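Side-chain contacts in sulfate transporter 4.1, chloroplastic (Arabidopsis thaliana, PDB 7LHV), which cotransports sulfate and protons across a membrane as a member of the SLC26/SulP family and may help regulate sulfate assimilation: residues 218-223 and 436-441; 258-263 and 430-435. All blocks are in the same frame, centred on the assembly; numbering follows the deposited sequence.

Contact 1 of 2, residues 218-223 and 436-441; sequences IVIGLS and AIVISA
Two helices of the sulfate permease region, 206-229 and 431-443, pack here within predicted membrane spans, through Ile220 and Gly221 on one and Val438 and Ile439 on the other. The backbones come nearest at Gly221, whose CA is 5.3 Å from CA of Ile439. Beside this approach, the branch methyl CG2 of Ile220 meets CG1 of Val438 at 3.7 Å, the two side chains crossing at about a right angle. Both methyls lie anti to their own backbone N (chi1 of Val438 is 177°), and in each case that rotation turns the methyl to the partner helix. In the SLC26 fold these helices probably belong to the gate domain, as in relatives, and the contact is apolar packing between two membrane-domain helices. CG1 of Ile439 comes alongside Gly221, 4.4 Å from Gly221 O, a loose contact. Leu119 and Ser115 of helix 91-119 add to the packing, touching Ile220 and Val438 respectively. Gln224, one turn beyond Ile220 on helix 206-229, touches both Val438 and Ile439 and so carries the helix-helix contact further along.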
ATOM      1  N   ILE A 218       4.076 -26.761  -6.876  1.00 47.99           N
ATOM      2  CA  ILE A 218       4.444 -27.328  -8.173  1.00 47.99           C
ATOM      3  C   ILE A 218       5.947 -27.201  -8.405  1.00 47.99           C
ATOM      4  O   ILE A 218       6.595 -28.133  -8.899  1.00 47.99           O
ATOM      5  CB  ILE A 218       3.633 -26.669  -9.303  1.00 47.99           C
ATOM      6  CG1 ILE A 218       2.166 -27.080  -9.206  1.00 47.99           C
ATOM      7  CG2 ILE A 218       4.187 -27.063 -10.657  1.00 47.99           C
ATOM      8  CD1 ILE A 218       1.269 -26.340 -10.160  1.00 47.99           C
ATOM      9  N   VAL A 219       6.522 -26.051  -8.052  1.00 49.22           N
ATOM     10  CA  VAL A 219       7.962 -25.855  -8.210  1.00 49.22           C
ATOM     11  C   VAL A 219       8.737 -26.842  -7.346  1.00 49.22           C
ATOM     12  O   VAL A 219       9.749 -27.404  -7.778  1.00 49.22           O
ATOM     13  CB  VAL A 219       8.339 -24.397  -7.889  1.00 49.22           C
ATOM     14  CG1 VAL A 219       9.837 -24.265  -7.682  1.00 49.22           C
ATOM     15  CG2 VAL A 219       7.879 -23.480  -9.004  1.00 49.22           C
ATOM     16  N   ILE A 220       8.279 -27.066  -6.114  1.00 50.02           N
ATOM     17  CA  ILE A 220       8.951 -28.001  -5.216  1.00 50.02           C
ATOM     18  C   ILE A 220       8.914 -29.412  -5.784  1.00 50.02           C
ATOM     19  O   ILE A 220       9.925 -30.128  -5.779  1.00 50.02           O
ATOM     20  CB  ILE A 220       8.313 -27.941  -3.816  1.00 50.02           C
ATOM     21  CG1 ILE A 220       8.685 -26.641  -3.108  1.00 50.02           C
ATOM     22  CG2 ILE A 220       8.747 -29.124  -2.987  1.00 50.02           C
ATOM     23  CD1 ILE A 220       7.798 -26.323  -1.931  1.00 50.02           C
ATOM     24  N   GLY A 221       7.753 -29.836  -6.286  1.00 54.01           N
ATOM     25  CA  GLY A 221       7.662 -31.160  -6.880  1.00 54.01           C
ATOM     26  C   GLY A 221       8.557 -31.322  -8.094  1.00 54.01           C
ATOM     27  O   GLY A 221       9.240 -32.342  -8.248  1.00 54.01           O
ATOM     28  N   LEU A 222       8.572 -30.318  -8.974  1.00 59.46           N
ATOM     29  CA  LEU A 222       9.419 -30.398 -10.158  1.00 59.46           C
ATOM     30  C   LEU A 222      10.899 -30.298  -9.819  1.00 59.46           C
ATOM     31  O   LEU A 222      11.731 -30.766 -10.600  1.00 59.46           O
ATOM     32  CB  LEU A 222       9.037 -29.308 -11.157  1.00 59.46           C
ATOM     33  CG  LEU A 222       7.811 -29.618 -12.014  1.00 59.46           C
ATOM     34  CD1 LEU A 222       7.595 -28.534 -13.046  1.00 59.46           C
ATOM     35  CD2 LEU A 222       7.954 -30.973 -12.684  1.00 59.46           C
ATOM     36  N   SER A 223      11.249 -29.694  -8.686  1.00 59.63           N
ATOM     37  CA  SER A 223      12.640 -29.703  -8.252  1.00 59.63           C
ATOM     38  C   SER A 223      13.024 -31.055  -7.671  1.00 59.63           C
ATOM     39  O   SER A 223      14.154 -31.518  -7.863  1.00 59.63           O
ATOM     40  CB  SER A 223      12.881 -28.597  -7.227  1.00 59.63           C
ATOM     41  OG  SER A 223      12.777 -27.316  -7.822  1.00 59.63           O
ATOM     42  N   ALA A 436      10.404 -38.621  -2.513  1.00 58.95           N
ATOM     43  CA  ALA A 436       9.012 -39.051  -2.545  1.00 58.95           C
ATOM     44  C   ALA A 436       8.237 -38.490  -1.362  1.00 58.95           C
ATOM     45  O   ALA A 436       7.067 -38.121  -1.497  1.00 58.95           O
ATOM     46  CB  ALA A 436       8.933 -40.576  -2.562  1.00 58.95           C
ATOM     47  N   ILE A 437       8.873 -38.419  -0.194  1.00 56.30           N
ATOM     48  CA  ILE A 437       8.210 -37.842   0.974  1.00 56.30           C
ATOM     49  C   ILE A 437       7.896 -36.370   0.739  1.00 56.30           C
ATOM     50  O   ILE A 437       6.799 -35.898   1.061  1.00 56.30           O
ATOM     51  CB  ILE A 437       9.068 -38.045   2.236  1.00 56.30           C
ATOM     52  CG1 ILE A 437       9.048 -39.511   2.658  1.00 56.30           C
ATOM     53  CG2 ILE A 437       8.563 -37.174   3.364  1.00 56.30           C
ATOM     54  CD1 ILE A 437      10.038 -39.834   3.738  1.00 56.30           C
ATOM     55  N   VAL A 438       8.844 -35.620   0.173  1.00 53.61           N
ATOM     56  CA  VAL A 438       8.596 -34.206  -0.113  1.00 53.61           C
ATOM     57  C   VAL A 438       7.479 -34.052  -1.139  1.00 53.61           C
ATOM     58  O   VAL A 438       6.612 -33.176  -1.009  1.00 53.61           O
ATOM     59  CB  VAL A 438       9.886 -33.509  -0.583  1.00 53.61           C
ATOM     60  CG1 VAL A 438       9.598 -32.068  -0.954  1.00 53.61           C
ATOM     61  CG2 VAL A 438      10.929 -33.557   0.495  1.00 53.61           C
ATOM     62  N   ILE A 439       7.489 -34.885  -2.180  1.00 55.85           N
ATOM     63  CA  ILE A 439       6.456 -34.801  -3.209  1.00 55.85           C
ATOM     64  C   ILE A 439       5.085 -35.093  -2.614  1.00 55.85           C
ATOM     65  O   ILE A 439       4.103 -34.403  -2.911  1.00 55.85           O
ATOM     66  CB  ILE A 439       6.784 -35.754  -4.371  1.00 55.85           C
ATOM     67  CG1 ILE A 439       7.978 -35.234  -5.165  1.00 55.85           C
ATOM     68  CG2 ILE A 439       5.586 -35.914  -5.282  1.00 55.85           C
ATOM     69  CD1 ILE A 439       8.480 -36.208  -6.197  1.00 55.85           C
ATOM     70  N   SER A 440       4.995 -36.117  -1.763  1.00 56.68           N
ATOM     71  CA  SER A 440       3.730 -36.430  -1.108  1.00 56.68           C
ATOM     72  C   SER A 440       3.286 -35.299  -0.191  1.00 56.68           C
ATOM     73  O   SER A 440       2.093 -34.988  -0.111  1.00 56.68           O
ATOM     74  CB  SER A 440       3.858 -37.736  -0.325  1.00 56.68           C
ATOM     75  OG  SER A 440       2.698 -37.985   0.446  1.00 56.68           O
ATOM     76  N   ALA A 441       4.229 -34.678   0.517  1.00 52.12           N
ATOM     77  CA  ALA A 441       3.882 -33.582   1.414  1.00 52.12           C
ATOM     78  C   ALA A 441       3.339 -32.385   0.648  1.00 52.12           C
ATOM     79  O   ALA A 441       2.392 -31.732   1.100  1.00 52.12           O
ATOM     80  CB  ALA A 441       5.099 -33.176   2.241  1.00 52.12           C
TER

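Contact 2 of 2, residues 258-263 and 430-435; sequences FVMGSL and PQCALA
Met260 and Cys432 meet sulfur to sulfur, SD lying 3.4 Å from SG. The thiol also lies alongside the stem of the methionine, with SG 3.7 Å from Met260 CG and 3.8 Å from CB, so Cys432 follows the side chain from its root to its thioether. Pro430 supplies the second partner: its ring carbon CG stands 4.0 Å from Met260 SD, and ring and methionine chain cross at about a right angle. Met260 reaches both residues because its CG is anti to the backbone N (chi1 -163°) and the next bond is also extended, which carries SD out to helix 431-443 before the chain bends at chi3. Cys432 has SG between its backbone N and carbonyl carbon (chi1 65°), a rotation that swings the sulfur toward helix 255-277. Gly261, next to Met260, has its CA 5.3 Å from Cys432 CA, the nearest backbone approach of the two segments.

Farther out, Pro430 occupies the N-cap position of helix 431-443, so the ring that touches Met260 lies just where that helix starts. Backbone hydrogen bonding between Gln431 and Ser309 ties the first turn to the chain beyond helix 284-300. That helix itself covers the methionine and proline, through Ile299 on Met260 and Thr297 on Pro430.

All four touching residues are buried, and the two segments are joined by dispersion between polarisable sulfurs and apolar carbon. Such packing of two sulfurs and a proline ring is weak and non-directional, so it holds the helices together by close fit in a buried site and not by any single bond.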
ATOM      1  N   PHE A 258      13.950 -44.307 -10.224  1.00 79.72           N
ATOM      2  CA  PHE A 258      12.611 -43.883 -10.614  1.00 79.72           C
ATOM      3  C   PHE A 258      11.557 -44.869 -10.134  1.00 79.72           C
ATOM      4  O   PHE A 258      10.504 -44.462  -9.632  1.00 79.72           O
ATOM      5  CB  PHE A 258      12.526 -43.707 -12.128  1.00 79.72           C
ATOM      6  CG  PHE A 258      11.298 -42.975 -12.580  1.00 79.72           C
ATOM      7  CD1 PHE A 258      11.231 -41.597 -12.498  1.00 79.72           C
ATOM      8  CD2 PHE A 258      10.207 -43.666 -13.078  1.00 79.72           C
ATOM      9  CE1 PHE A 258      10.102 -40.917 -12.909  1.00 79.72           C
ATOM     10  CE2 PHE A 258       9.075 -42.992 -13.491  1.00 79.72           C
ATOM     11  CZ  PHE A 258       9.023 -41.617 -13.406  1.00 79.72           C
ATOM     12  N   VAL A 259      11.823 -46.170 -10.275  1.00 80.40           N
ATOM     13  CA  VAL A 259      10.864 -47.175  -9.820  1.00 80.40           C
ATOM     14  C   VAL A 259      10.700 -47.105  -8.307  1.00 80.40           C
ATOM     15  O   VAL A 259       9.581 -47.161  -7.781  1.00 80.40           O
ATOM     16  CB  VAL A 259      11.298 -48.577 -10.281  1.00 80.40           C
ATOM     17  CG1 VAL A 259      10.518 -49.643  -9.535  1.00 80.40           C
ATOM     18  CG2 VAL A 259      11.091 -48.723 -11.775  1.00 80.40           C
ATOM     19  N   MET A 260      11.814 -46.975  -7.584  1.00 80.98           N
ATOM     20  CA  MET A 260      11.747 -46.881  -6.130  1.00 80.98           C
ATOM     21  C   MET A 260      10.944 -45.660  -5.699  1.00 80.98           C
ATOM     22  O   MET A 260      10.065 -45.753  -4.831  1.00 80.98           O
ATOM     23  CB  MET A 260      13.159 -46.830  -5.547  1.00 80.98           C
ATOM     24  CG  MET A 260      13.239 -47.144  -4.066  1.00 80.98           C
ATOM     25  SD  MET A 260      14.935 -47.137  -3.469  1.00 80.98           S
ATOM     26  CE  MET A 260      15.264 -48.889  -3.375  1.00 80.98           C
ATOM     27  N   GLY A 261      11.221 -44.507  -6.308  1.00 75.83           N
ATOM     28  CA  GLY A 261      10.491 -43.304  -5.954  1.00 75.83           C
ATOM     29  C   GLY A 261       9.016 -43.398  -6.281  1.00 75.83           C
ATOM     30  O   GLY A 261       8.171 -42.982  -5.486  1.00 75.83           O
ATOM     31  N   SER A 262       8.684 -43.947  -7.452  1.00 77.35           N
ATOM     32  CA  SER A 262       7.282 -44.076  -7.833  1.00 77.35           C
ATOM     33  C   SER A 262       6.532 -44.999  -6.880  1.00 77.35           C
ATOM     34  O   SER A 262       5.420 -44.680  -6.446  1.00 77.35           O
ATOM     35  CB  SER A 262       7.173 -44.582  -9.269  1.00 77.35           C
ATOM     36  OG  SER A 262       5.817 -44.745  -9.647  1.00 77.35           O
ATOM     37  N   LEU A 263       7.129 -46.144  -6.533  1.00 76.25           N
ATOM     38  CA  LEU A 263       6.465 -47.060  -5.610  1.00 76.25           C
ATOM     39  C   LEU A 263       6.302 -46.439  -4.229  1.00 76.25           C
ATOM     40  O   LEU A 263       5.240 -46.568  -3.606  1.00 76.25           O
ATOM     41  CB  LEU A 263       7.234 -48.377  -5.518  1.00 76.25           C
ATOM     42  CG  LEU A 263       7.278 -49.230  -6.785  1.00 76.25           C
ATOM     43  CD1 LEU A 263       8.188 -50.429  -6.585  1.00 76.25           C
ATOM     44  CD2 LEU A 263       5.880 -49.674  -7.178  1.00 76.25           C
ATOM     45  N   PRO A 430      17.577 -44.112   1.266  1.00 75.04           N
ATOM     46  CA  PRO A 430      17.779 -43.602  -0.093  1.00 75.04           C
ATOM     47  C   PRO A 430      17.295 -42.167  -0.228  1.00 75.04           C
ATOM     48  O   PRO A 430      16.371 -41.730   0.459  1.00 75.04           O
ATOM     49  CB  PRO A 430      16.943 -44.552  -0.960  1.00 75.04           C
ATOM     50  CG  PRO A 430      16.707 -45.756  -0.107  1.00 75.04           C
ATOM     51  CD  PRO A 430      16.642 -45.247   1.294  1.00 75.04           C
ATOM     52  N   GLN A 431      17.946 -41.427  -1.128  1.00 72.26           N
ATOM     53  CA  GLN A 431      17.535 -40.050  -1.383  1.00 72.26           C
ATOM     54  C   GLN A 431      16.208 -39.989  -2.125  1.00 72.26           C
ATOM     55  O   GLN A 431      15.435 -39.041  -1.937  1.00 72.26           O
ATOM     56  CB  GLN A 431      18.620 -39.317  -2.170  1.00 72.26           C
ATOM     57  CG  GLN A 431      19.950 -39.240  -1.450  1.00 72.26           C
ATOM     58  CD  GLN A 431      21.034 -38.609  -2.298  1.00 72.26           C
ATOM     59  OE1 GLN A 431      22.220 -38.841  -2.080  1.00 72.26           O
ATOM     60  NE2 GLN A 431      20.630 -37.800  -3.268  1.00 72.26           N
ATOM     61  N   CYS A 432      15.928 -40.979  -2.975  1.00 69.48           N
ATOM     62  CA  CYS A 432      14.648 -41.002  -3.674  1.00 69.48           C
ATOM     63  C   CYS A 432      13.486 -41.159  -2.705  1.00 69.48           C
ATOM     64  O   CYS A 432      12.391 -40.654  -2.968  1.00 69.48           O
ATOM     65  CB  CYS A 432      14.636 -42.121  -4.714  1.00 69.48           C
ATOM     66  SG  CYS A 432      14.743 -43.778  -4.027  1.00 69.48           S
ATOM     67  N   ALA A 433      13.700 -41.840  -1.575  1.00 63.06           N
ATOM     68  CA  ALA A 433      12.652 -41.930  -0.560  1.00 63.06           C
ATOM     69  C   ALA A 433      12.327 -40.562   0.023  1.00 63.06           C
ATOM     70  O   ALA A 433      11.153 -40.212   0.193  1.00 63.06           O
ATOM     71  CB  ALA A 433      13.074 -42.899   0.544  1.00 63.06           C
ATOM     72  N   LEU A 434      13.353 -39.770   0.338  1.00 60.90           N
ATOM     73  CA  LEU A 434      13.120 -38.423   0.847  1.00 60.90           C
ATOM     74  C   LEU A 434      12.453 -37.547  -0.207  1.00 60.90           C
ATOM     75  O   LEU A 434      11.583 -36.727   0.112  1.00 60.90           O
ATOM     76  CB  LEU A 434      14.435 -37.803   1.314  1.00 60.90           C
ATOM     77  CG  LEU A 434      15.226 -38.588   2.361  1.00 60.90           C
ATOM     78  CD1 LEU A 434      16.427 -37.789   2.824  1.00 60.90           C
ATOM     79  CD2 LEU A 434      14.345 -38.959   3.537  1.00 60.90           C
ATOM     80  N   ALA A 435      12.852 -37.705  -1.471  1.00 60.42           N
ATOM     81  CA  ALA A 435      12.195 -36.964  -2.541  1.00 60.42           C
ATOM     82  C   ALA A 435      10.719 -37.330  -2.637  1.00 60.42           C
ATOM     83  O   ALA A 435       9.865 -36.457  -2.827  1.00 60.42           O
ATOM     84  CB  ALA A 435      12.897 -37.224  -3.870  1.00 60.42           C
TER

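Contacts 1 and 2 lie on the same side of the chain's centre, their own centres 12 Å apart, and both use helix 431-443. Contact 2 takes its start and contact 1 the turns that follow, so this helix packs on helix 255-277 and on helix 206-229 in succession. Along the chain the order is 218-223, 258-263, 430-435, 436-441: the pair of contact 2 falls between the two segments of contact 1. The contacts touch directly, Ala436 CB lying 3.9 Å from Gly261 O. Both contacts bring helix 431-443 back against earlier helices of the permease region, uniting the three in a bundle that probably forms part of the gate domain.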